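E3 ubiquitin-protein ligase TRIM65 (Homo sapiens, PDB 7JL4) acts as an E3 ubiquitin ligase in innate immunity, autophagy and inflammation, and negatively regulates microRNAs by modulating the ubiquitination and stability of TNRC6A. Local coordinates at residues L22-V27 with W60-A65; A70-W75 with D143-S148; D81-L86 with V116-L121. All coordinates share one frame; numbering follows the deposited sequence.

Interaction 1 of 3, residues L22-V27 with W60-A65; sequences LTFDPV and WQVQCA
In the B30.2/SPRY (PRYSPRY) domain of TRIM65, a single beta bridge between F24 and C64 ties the loop that follows helix 10-15 to the chain at edge strand 61-63. Two backbone bonds frame it: D25 N donates to Q63 O at 2.8 Å, and A65 N donates to T23 O at the same length with an N-H...O angle of 162°. Outward from the bridge, D25 and Q63 run side by side and point the same way. Q63 NE2 reaches D25 OD2 at 3.3 Å along a nearly straight line (174°), using the anti lone pair of the carboxylate oxygen. The other oxygen, OD1, takes the N-H of V27 from above the carboxylate plane, an Asx turn. On the inner side the F24 and V62 side chains cross at about a right angle, F24 CD1 4.0 Å from V62 CG1. C64 SG stands oblique to the F24 ring, 5.0 Å from its centroid, and packs against L22 CB at 4.0 Å. With SG turned anti to its own carbonyl carbon (chi1 -72°), C64 joins L22 and F24 around L188 of strand 185-188. The chemistry thus divides: sulfur and hydrocarbon fill the interior, while the partly exposed carboxylate of D25 is held by one bond on each oxygen, which should limit its rotation and favour the charged form.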
loop_
_atom_site.group_PDB
_atom_site.type_symbol
_atom_site.label_atom_id
_atom_site.label_comp_id
_atom_site.label_asym_id
_atom_site.label_seq_id
_atom_site.Cartn_x
_atom_site.Cartn_y
_atom_site.Cartn_z
ATOM N N LEU A 22 -8.329 6.520 4.145
ATOM C CA LEU A 22 -7.373 5.873 5.037
ATOM C C LEU A 22 -6.466 6.894 5.717
ATOM O O LEU A 22 -6.239 7.997 5.203
ATOM C CB LEU A 22 -6.496 4.875 4.263
ATOM C CG LEU A 22 -7.185 3.761 3.473
ATOM C CD1 LEU A 22 -6.102 2.895 2.827
ATOM C CD2 LEU A 22 -8.162 2.956 4.327
ATOM N N THR A 23 -5.935 6.508 6.885
ATOM C CA THR A 23 -4.909 7.290 7.580
ATOM C C THR A 23 -3.815 6.355 8.081
ATOM O O THR A 23 -4.078 5.191 8.393
ATOM C CB THR A 23 -5.474 8.091 8.762
ATOM O OG1 THR A 23 -6.161 7.212 9.657
ATOM C CG2 THR A 23 -6.443 9.165 8.291
ATOM N N PHE A 24 -2.586 6.862 8.154
ATOM C CA PHE A 24 -1.486 6.054 8.676
ATOM C C PHE A 24 -1.583 5.911 10.195
ATOM O O PHE A 24 -2.180 6.741 10.888
ATOM C CB PHE A 24 -0.136 6.666 8.276
ATOM C CG PHE A 24 0.119 6.621 6.800
ATOM C CD1 PHE A 24 0.305 5.403 6.152
ATOM C CD2 PHE A 24 0.159 7.789 6.051
ATOM C CE1 PHE A 24 0.551 5.358 4.765
ATOM C CE2 PHE A 24 0.423 7.759 4.678
ATOM C CZ PHE A 24 0.603 6.538 4.029
ATOM N N ASP A 25 -1.031 4.806 10.704
ATOM C CA ASP A 25 -0.948 4.543 12.132
ATOM C C ASP A 25 0.426 4.982 12.604
ATOM O O ASP A 25 1.419 4.316 12.277
ATOM C CB ASP A 25 -1.168 3.048 12.402
ATOM C CG ASP A 25 -0.872 2.636 13.835
ATOM O OD1 ASP A 25 -0.575 3.499 14.693
ATOM O OD2 ASP A 25 -0.910 1.406 14.100
ATOM N N PRO A 26 0.540 6.092 13.342
ATOM C CA PRO A 26 1.875 6.579 13.763
ATOM C C PRO A 26 2.613 5.653 14.712
ATOM O O PRO A 26 3.848 5.719 14.766
ATOM C CB PRO A 26 1.569 7.929 14.442
ATOM C CG PRO A 26 0.073 7.925 14.719
ATOM C CD PRO A 26 -0.559 7.005 13.726
ATOM N N VAL A 27 1.913 4.811 15.478
ATOM C CA VAL A 27 2.609 3.901 16.383
ATOM C C VAL A 27 3.401 2.863 15.586
ATOM O O VAL A 27 4.483 2.430 16.005
ATOM C CB VAL A 27 1.608 3.243 17.354
ATOM C CG1 VAL A 27 2.344 2.365 18.378
ATOM C CG2 VAL A 27 0.773 4.315 18.064
ATOM N N TRP A 60 11.261 -0.845 6.616
ATOM C CA TRP A 60 10.928 0.504 6.150
ATOM C C TRP A 60 9.442 0.555 5.792
ATOM O O TRP A 60 9.060 0.750 4.635
ATOM C CB TRP A 60 11.808 0.882 4.962
ATOM C CG TRP A 60 13.250 0.962 5.321
ATOM C CD1 TRP A 60 13.761 1.148 6.564
ATOM C CD2 TRP A 60 14.373 0.856 4.429
ATOM N NE1 TRP A 60 15.140 1.166 6.511
ATOM C CE2 TRP A 60 15.538 0.977 5.213
ATOM C CE3 TRP A 60 14.506 0.660 3.049
ATOM C CZ2 TRP A 60 16.826 0.929 4.661
ATOM C CZ3 TRP A 60 15.789 0.593 2.504
ATOM C CH2 TRP A 60 16.927 0.735 3.311
ATOM N N GLN A 61 8.594 0.405 6.825
ATOM C CA GLN A 61 7.162 0.185 6.615
ATOM C C GLN A 61 6.306 0.986 7.595
ATOM O O GLN A 61 6.761 1.463 8.644
ATOM C CB GLN A 61 6.787 -1.312 6.719
ATOM C CG GLN A 61 7.410 -2.146 5.584
ATOM C CD GLN A 61 7.242 -3.649 5.736
ATOM O OE1 GLN A 61 6.444 -4.153 6.542
ATOM N NE2 GLN A 61 8.013 -4.376 4.977
ATOM N N VAL A 62 5.036 1.126 7.219
ATOM C CA VAL A 62 4.033 1.762 8.065
ATOM C C VAL A 62 2.697 1.185 7.630
ATOM O O VAL A 62 2.505 0.883 6.449
ATOM C CB VAL A 62 4.066 3.300 7.912
ATOM C CG1 VAL A 62 3.877 3.672 6.447
ATOM C CG2 VAL A 62 2.979 3.967 8.807
ATOM N N GLN A 63 1.771 1.017 8.583
ATOM C CA GLN A 63 0.441 0.506 8.270
ATOM C C GLN A 63 -0.612 1.584 8.538
ATOM O O GLN A 63 -0.320 2.655 9.081
ATOM C CB GLN A 63 0.117 -0.757 9.082
ATOM C CG GLN A 63 -0.072 -0.484 10.577
ATOM C CD GLN A 63 -0.331 -1.741 11.407
ATOM O OE1 GLN A 63 -0.253 -2.861 10.906
ATOM N NE2 GLN A 63 -0.667 -1.549 12.683
ATOM N N CYS A 64 -1.844 1.306 8.126
ATOM C CA CYS A 64 -2.925 2.266 8.313
ATOM C C CYS A 64 -3.696 1.942 9.580
ATOM O O CYS A 64 -3.588 0.858 10.155
ATOM C CB CYS A 64 -3.869 2.270 7.111
ATOM S SG CYS A 64 -3.167 3.035 5.634
ATOM N N ALA A 65 -4.508 2.902 10.002
ATOM C CA ALA A 65 -5.342 2.734 11.177
ATOM C C ALA A 65 -6.650 2.028 10.876
ATOM O O ALA A 65 -7.471 1.882 11.788
ATOM C CB ALA A 65 -5.646 4.099 11.800
#

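Interaction 2 of 3, residues A70-W75 with D143-S148; sequences AGHHYW and DLDLAS
The imidazole of H72 carries D145 CB over one face, a CH-pi contact 3.8 Å from the ring centroid and only 11° off the normal, with the D145 carboxylate stacked at 19° to the ring. At the edge of the same ring lies D143: H72 NE2 donates to D143 OD1 at 3.0 Å, on the syn side but 28° out of the carboxylate plane, and more weakly to OD2. Two acidic side chains so close would be expected to favour a protonated imidazole. The Y74 ring takes D143 CB at its edge, 3.8 Å from Y74 CD1. Across the sheet, the H73 ring meets L146 CD1 edge-on, and its NE2 donates to A70 O at 2.7 Å, nearly in the ring plane, a side-chain bond back to the residue three earlier, just before the strand. W75 CH2 touches L144 CD2 at 4.1 Å. Between these two layers of side chains the strands run antiparallel, and H73 and L144 form a hydrogen-bonded pair through both N-H groups. Beyond the paired strands, G71 O accepts from L146 N at 2.7 Å, and D145 OD1 receives S148 N in an Asx motif. Both strands are inner members of the seven-stranded sheet, 72-79 lying between 185-188 and 139-145. L15 of helix 10-15 packs on Y74 and D143, and N18 on H72, whereas L144 packs on L151 of strand 150-155.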
loop_
_atom_site.group_PDB
_atom_site.type_symbol
_atom_site.label_atom_id
_atom_site.label_comp_id
_atom_site.label_asym_id
_atom_site.label_seq_id
_atom_site.Cartn_x
_atom_site.Cartn_y
_atom_site.Cartn_z
ATOM N N ALA A 70 -15.180 -7.900 5.861
ATOM C CA ALA A 70 -16.108 -8.395 4.868
ATOM C C ALA A 70 -16.351 -7.213 3.962
ATOM O O ALA A 70 -15.678 -6.189 4.100
ATOM C CB ALA A 70 -17.381 -8.932 5.548
ATOM N N GLY A 71 -17.329 -7.327 3.068
ATOM C CA GLY A 71 -17.713 -6.185 2.268
ATOM C C GLY A 71 -16.778 -5.953 1.091
ATOM O O GLY A 71 -16.146 -6.873 0.575
ATOM N N HIS A 72 -16.706 -4.697 0.667
ATOM C CA HIS A 72 -16.001 -4.318 -0.554
ATOM C C HIS A 72 -15.467 -2.914 -0.322
ATOM O O HIS A 72 -16.227 -2.049 0.116
ATOM C CB HIS A 72 -16.969 -4.385 -1.743
ATOM C CG HIS A 72 -16.306 -4.379 -3.085
ATOM N ND1 HIS A 72 -16.972 -4.742 -4.236
ATOM C CD2 HIS A 72 -15.060 -4.013 -3.470
ATOM C CE1 HIS A 72 -16.152 -4.640 -5.269
ATOM N NE2 HIS A 72 -14.989 -4.183 -4.833
ATOM N N HIS A 73 -14.168 -2.694 -0.594
ATOM C CA HIS A 73 -13.455 -1.494 -0.169
ATOM C C HIS A 73 -12.463 -1.087 -1.254
ATOM O O HIS A 73 -11.847 -1.952 -1.881
ATOM C CB HIS A 73 -12.715 -1.754 1.166
ATOM C CG HIS A 73 -13.584 -2.428 2.190
ATOM N ND1 HIS A 73 -14.533 -1.730 2.907
ATOM C CD2 HIS A 73 -13.724 -3.726 2.545
ATOM C CE1 HIS A 73 -15.188 -2.563 3.699
ATOM N NE2 HIS A 73 -14.723 -3.784 3.495
ATOM N N TYR A 74 -12.305 0.223 -1.467
ATOM C CA TYR A 74 -11.422 0.725 -2.519
ATOM C C TYR A 74 -10.768 2.009 -2.034
ATOM O O TYR A 74 -11.419 2.835 -1.389
ATOM C CB TYR A 74 -12.189 0.996 -3.835
ATOM C CG TYR A 74 -11.341 1.637 -4.923
ATOM C CD1 TYR A 74 -10.476 0.865 -5.697
ATOM C CD2 TYR A 74 -11.385 3.019 -5.154
ATOM C CE1 TYR A 74 -9.694 1.455 -6.708
ATOM C CE2 TYR A 74 -10.583 3.624 -6.140
ATOM C CZ TYR A 74 -9.734 2.816 -6.911
ATOM O OH TYR A 74 -8.938 3.352 -7.915
ATOM N N TRP A 75 -9.491 2.191 -2.366
ATOM C CA TRP A 75 -8.821 3.447 -2.058
ATOM C C TRP A 75 -7.705 3.675 -3.063
ATOM O O TRP A 75 -7.280 2.757 -3.781
ATOM C CB TRP A 75 -8.247 3.478 -0.633
ATOM C CG TRP A 75 -7.334 2.325 -0.338
ATOM C CD1 TRP A 75 -5.979 2.249 -0.602
ATOM C CD2 TRP A 75 -7.702 1.053 0.233
ATOM N NE1 TRP A 75 -5.490 1.016 -0.208
ATOM C CE2 TRP A 75 -6.521 0.266 0.305
ATOM C CE3 TRP A 75 -8.905 0.511 0.712
ATOM C CZ2 TRP A 75 -6.512 -1.035 0.827
ATOM C CZ3 TRP A 75 -8.901 -0.803 1.232
ATOM C CH2 TRP A 75 -7.704 -1.553 1.287
ATOM N N ASP A 143 -8.469 -2.341 -4.883
ATOM C CA ASP A 143 -9.874 -2.762 -4.811
ATOM C C ASP A 143 -9.934 -4.102 -4.093
ATOM O O ASP A 143 -9.468 -5.114 -4.628
ATOM C CB ASP A 143 -10.469 -2.880 -6.213
ATOM C CG ASP A 143 -11.967 -3.103 -6.184
ATOM O OD1 ASP A 143 -12.660 -2.392 -5.425
ATOM O OD2 ASP A 143 -12.436 -3.973 -6.934
ATOM N N LEU A 144 -10.529 -4.110 -2.898
ATOM C CA LEU A 144 -10.534 -5.257 -1.992
ATOM C C LEU A 144 -11.968 -5.755 -1.887
ATOM O O LEU A 144 -12.768 -5.163 -1.160
ATOM C CB LEU A 144 -10.007 -4.843 -0.622
ATOM C CG LEU A 144 -9.746 -5.959 0.370
ATOM C CD1 LEU A 144 -8.734 -6.954 -0.241
ATOM C CD2 LEU A 144 -9.181 -5.354 1.669
ATOM N N ASP A 145 -12.298 -6.825 -2.608
ATOM C CA ASP A 145 -13.664 -7.375 -2.609
ATOM C C ASP A 145 -13.659 -8.575 -1.675
ATOM O O ASP A 145 -13.294 -9.693 -2.061
ATOM C CB ASP A 145 -14.119 -7.724 -4.022
ATOM C CG ASP A 145 -15.521 -8.338 -4.079
ATOM O OD1 ASP A 145 -16.074 -8.774 -3.046
ATOM O OD2 ASP A 145 -16.092 -8.360 -5.189
ATOM N N LEU A 146 -14.064 -8.344 -0.428
ATOM C CA LEU A 146 -13.957 -9.412 0.549
ATOM C C LEU A 146 -15.159 -10.336 0.507
ATOM O O LEU A 146 -15.160 -11.362 1.196
ATOM C CB LEU A 146 -13.756 -8.819 1.950
ATOM C CG LEU A 146 -12.471 -8.012 2.049
ATOM C CD1 LEU A 146 -12.322 -7.430 3.443
ATOM C CD2 LEU A 146 -11.228 -8.904 1.683
ATOM N N ALA A 147 -16.166 -10.008 -0.297
ATOM C CA ALA A 147 -17.213 -10.983 -0.578
ATOM C C ALA A 147 -16.679 -12.103 -1.461
ATOM O O ALA A 147 -16.926 -13.285 -1.205
ATOM C CB ALA A 147 -18.401 -10.300 -1.242
ATOM N N SER A 148 -15.951 -11.743 -2.516
ATOM C CA SER A 148 -15.436 -12.719 -3.465
ATOM C C SER A 148 -14.000 -13.132 -3.163
ATOM O O SER A 148 -13.514 -14.097 -3.761
ATOM C CB SER A 148 -15.498 -12.146 -4.884
ATOM O OG SER A 148 -14.468 -11.175 -5.058
#

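Interaction 3 of 3, residues D81-L86 with V116-L121; sequences DHSVTL and VQEDSL
The H82 imidazole and the E118 side chain cross where strands 84-89 and 111-116 of the six-stranded SPRY sheet meet through a G1 beta bulge, S83 and V84 both facing V116. E118 lays its CG over one face of the ring, 3.5 Å from the centroid and displaced toward the CE1-NE2 rim, a CH-pi contact. A bend at chi2 (83°) keeps the carboxylate on the same side of the ring as CG, OE1 reaching past the CE1 corner (3.4 Å from H82 CE1), its plane 37° from that of the imidazole. D81 CG lies over the opposite face. In the ring plane, H82 ND1 and S83 OG share a hydrogen bond of 2.8 Å. The bulge itself is held by the backbone: S83 N donates to V116 O at 2.7 Å, and V116 N to V84 O at 2.9 Å, while S83 adopts positive phi (72°). Below, V116 turns inward to L140 of strand 139-145, and R184 NE hydrogen-bonds H82 O. S83 OG stands 4.0 Å from E118 OE1, too far for a direct hydrogen bond, and two waters span the gap: each hydrogen-bonds S83 OG, one donating to E118 OE1 at 2.6 Å and the other to E118 OE2.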
loop_
_atom_site.group_PDB
_atom_site.type_symbol
_atom_site.label_atom_id
_atom_site.label_comp_id
_atom_site.label_asym_id
_atom_site.label_seq_id
_atom_site.Cartn_x
_atom_site.Cartn_y
_atom_site.Cartn_z
ATOM N N ASP A 81 7.371 8.645 -6.369
ATOM C CA ASP A 81 8.432 8.034 -7.171
ATOM C C ASP A 81 8.255 6.524 -7.081
ATOM O O ASP A 81 7.426 6.030 -6.312
ATOM C CB ASP A 81 9.810 8.439 -6.657
ATOM C CG ASP A 81 10.927 8.232 -7.685
ATOM O OD1 ASP A 81 10.665 7.802 -8.838
ATOM O OD2 ASP A 81 12.077 8.536 -7.317
ATOM N N HIS A 82 9.060 5.793 -7.862
ATOM C CA HIS A 82 9.097 4.343 -7.741
ATOM C C HIS A 82 9.828 3.944 -6.460
ATOM O O HIS A 82 10.387 4.780 -5.746
ATOM C CB HIS A 82 9.789 3.715 -8.950
ATOM C CG HIS A 82 11.196 4.195 -9.138
ATOM N ND1 HIS A 82 12.215 3.842 -8.279
ATOM C CD2 HIS A 82 11.739 5.041 -10.041
ATOM C CE1 HIS A 82 13.335 4.431 -8.665
ATOM N NE2 HIS A 82 13.074 5.161 -9.733
ATOM N N SER A 83 9.892 2.628 -6.235
ATOM C CA SER A 83 10.481 2.011 -5.043
ATOM C C SER A 83 9.585 2.234 -3.822
ATOM O O SER A 83 10.009 2.739 -2.783
ATOM C CB SER A 83 11.903 2.498 -4.795
ATOM O OG SER A 83 12.674 2.329 -5.985
ATOM N N VAL A 84 8.316 1.868 -3.982
ATOM C CA VAL A 84 7.364 1.756 -2.890
ATOM C C VAL A 84 6.624 0.437 -3.057
ATOM O O VAL A 84 6.546 -0.119 -4.159
ATOM C CB VAL A 84 6.374 2.952 -2.861
ATOM C CG1 VAL A 84 7.144 4.272 -2.721
ATOM C CG2 VAL A 84 5.529 2.984 -4.118
ATOM N N THR A 85 6.058 -0.065 -1.949
ATOM C CA THR A 85 5.238 -1.271 -1.982
ATOM C C THR A 85 3.910 -0.962 -1.312
ATOM O O THR A 85 3.887 -0.345 -0.244
ATOM C CB THR A 85 5.885 -2.465 -1.263
ATOM O OG1 THR A 85 7.153 -2.761 -1.848
ATOM C CG2 THR A 85 4.978 -3.734 -1.359
ATOM N N LEU A 86 2.821 -1.379 -1.948
ATOM C CA LEU A 86 1.464 -1.185 -1.440
ATOM C C LEU A 86 0.855 -2.554 -1.199
ATOM O O LEU A 86 0.856 -3.396 -2.102
ATOM C CB LEU A 86 0.597 -0.433 -2.465
ATOM C CG LEU A 86 0.810 1.030 -2.875
ATOM C CD1 LEU A 86 2.150 1.250 -3.539
ATOM C CD2 LEU A 86 -0.267 1.325 -3.895
ATOM N N VAL A 116 6.349 -1.209 -6.798
ATOM C CA VAL A 116 6.577 -0.441 -8.010
ATOM C C VAL A 116 8.077 -0.200 -8.123
ATOM O O VAL A 116 8.686 0.407 -7.241
ATOM C CB VAL A 116 5.806 0.884 -7.978
ATOM C CG1 VAL A 116 6.008 1.665 -9.262
ATOM C CG2 VAL A 116 4.334 0.588 -7.738
ATOM N N GLN A 117 8.676 -0.678 -9.194
ATOM C CA GLN A 117 10.116 -0.506 -9.388
ATOM C C GLN A 117 10.366 0.435 -10.552
ATOM O O GLN A 117 9.430 0.869 -11.231
ATOM C CB GLN A 117 10.772 -1.861 -9.619
ATOM C CG GLN A 117 10.814 -2.728 -8.381
ATOM C CD GLN A 117 11.317 -4.131 -8.690
ATOM O OE1 GLN A 117 11.078 -4.666 -9.780
ATOM N NE2 GLN A 117 12.068 -4.708 -7.759
ATOM N N GLU A 118 11.658 0.726 -10.796
ATOM C CA GLU A 118 12.040 1.653 -11.856
ATOM C C GLU A 118 11.393 1.279 -13.177
ATOM O O GLU A 118 10.851 2.136 -13.884
ATOM C CB GLU A 118 13.558 1.656 -12.038
ATOM C CG GLU A 118 14.380 2.291 -10.940
ATOM C CD GLU A 118 14.634 1.356 -9.762
ATOM O OE1 GLU A 118 15.433 1.757 -8.876
ATOM O OE2 GLU A 118 13.995 0.265 -9.691
ATOM N N ASP A 119 11.466 -0.004 -13.537
ATOM C CA ASP A 119 11.101 -0.426 -14.884
ATOM C C ASP A 119 10.252 -1.692 -14.875
ATOM O O ASP A 119 10.202 -2.400 -15.889
ATOM C CB ASP A 119 12.366 -0.651 -15.737
ATOM N N SER A 120 9.574 -1.988 -13.770
ATOM C CA SER A 120 8.726 -3.165 -13.670
ATOM C C SER A 120 7.854 -3.028 -12.428
ATOM O O SER A 120 8.052 -2.134 -11.600
ATOM C CB SER A 120 9.550 -4.441 -13.595
ATOM O OG SER A 120 10.313 -4.397 -12.414
ATOM N N LEU A 121 6.908 -3.949 -12.300
ATOM C CA LEU A 121 6.130 -4.145 -11.077
ATOM C C LEU A 121 6.392 -5.557 -10.567
ATOM O O LEU A 121 6.682 -6.456 -11.363
ATOM C CB LEU A 121 4.630 -3.990 -11.332
ATOM C CG LEU A 121 4.117 -2.717 -11.991
ATOM C CD1 LEU A 121 2.625 -2.856 -12.266
ATOM C CD2 LEU A 121 4.411 -1.508 -11.108
HETATM O O HOH W 1 15.525 2.506 -6.389
HETATM O O HOH W 2 12.648 -0.243 -7.098
#

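How the interactions relate
All three contacts belong to the B30.2/SPRY domain, which stacks a seven-stranded and a six-stranded antiparallel sheet. Interaction 2 joins neighbouring strands of the first; interactions 1 and 3 both reach the second, at its edge strand 61-63 and at its inner strands 84-89 and 111-116. Interaction 1 closes before the others open, and the sequence of interaction 3 falls between the two segments of interaction 2. Centres of interactions 1 and 2 lie about 20 Å apart, yet these two touch, L22 CD1 packing 3.4 Å from W75 CG. Interaction 3 touches neither: its centre, about 19 Å from that of interaction 1 and about 24 Å from that of interaction 2, lies across the chain's centre from each.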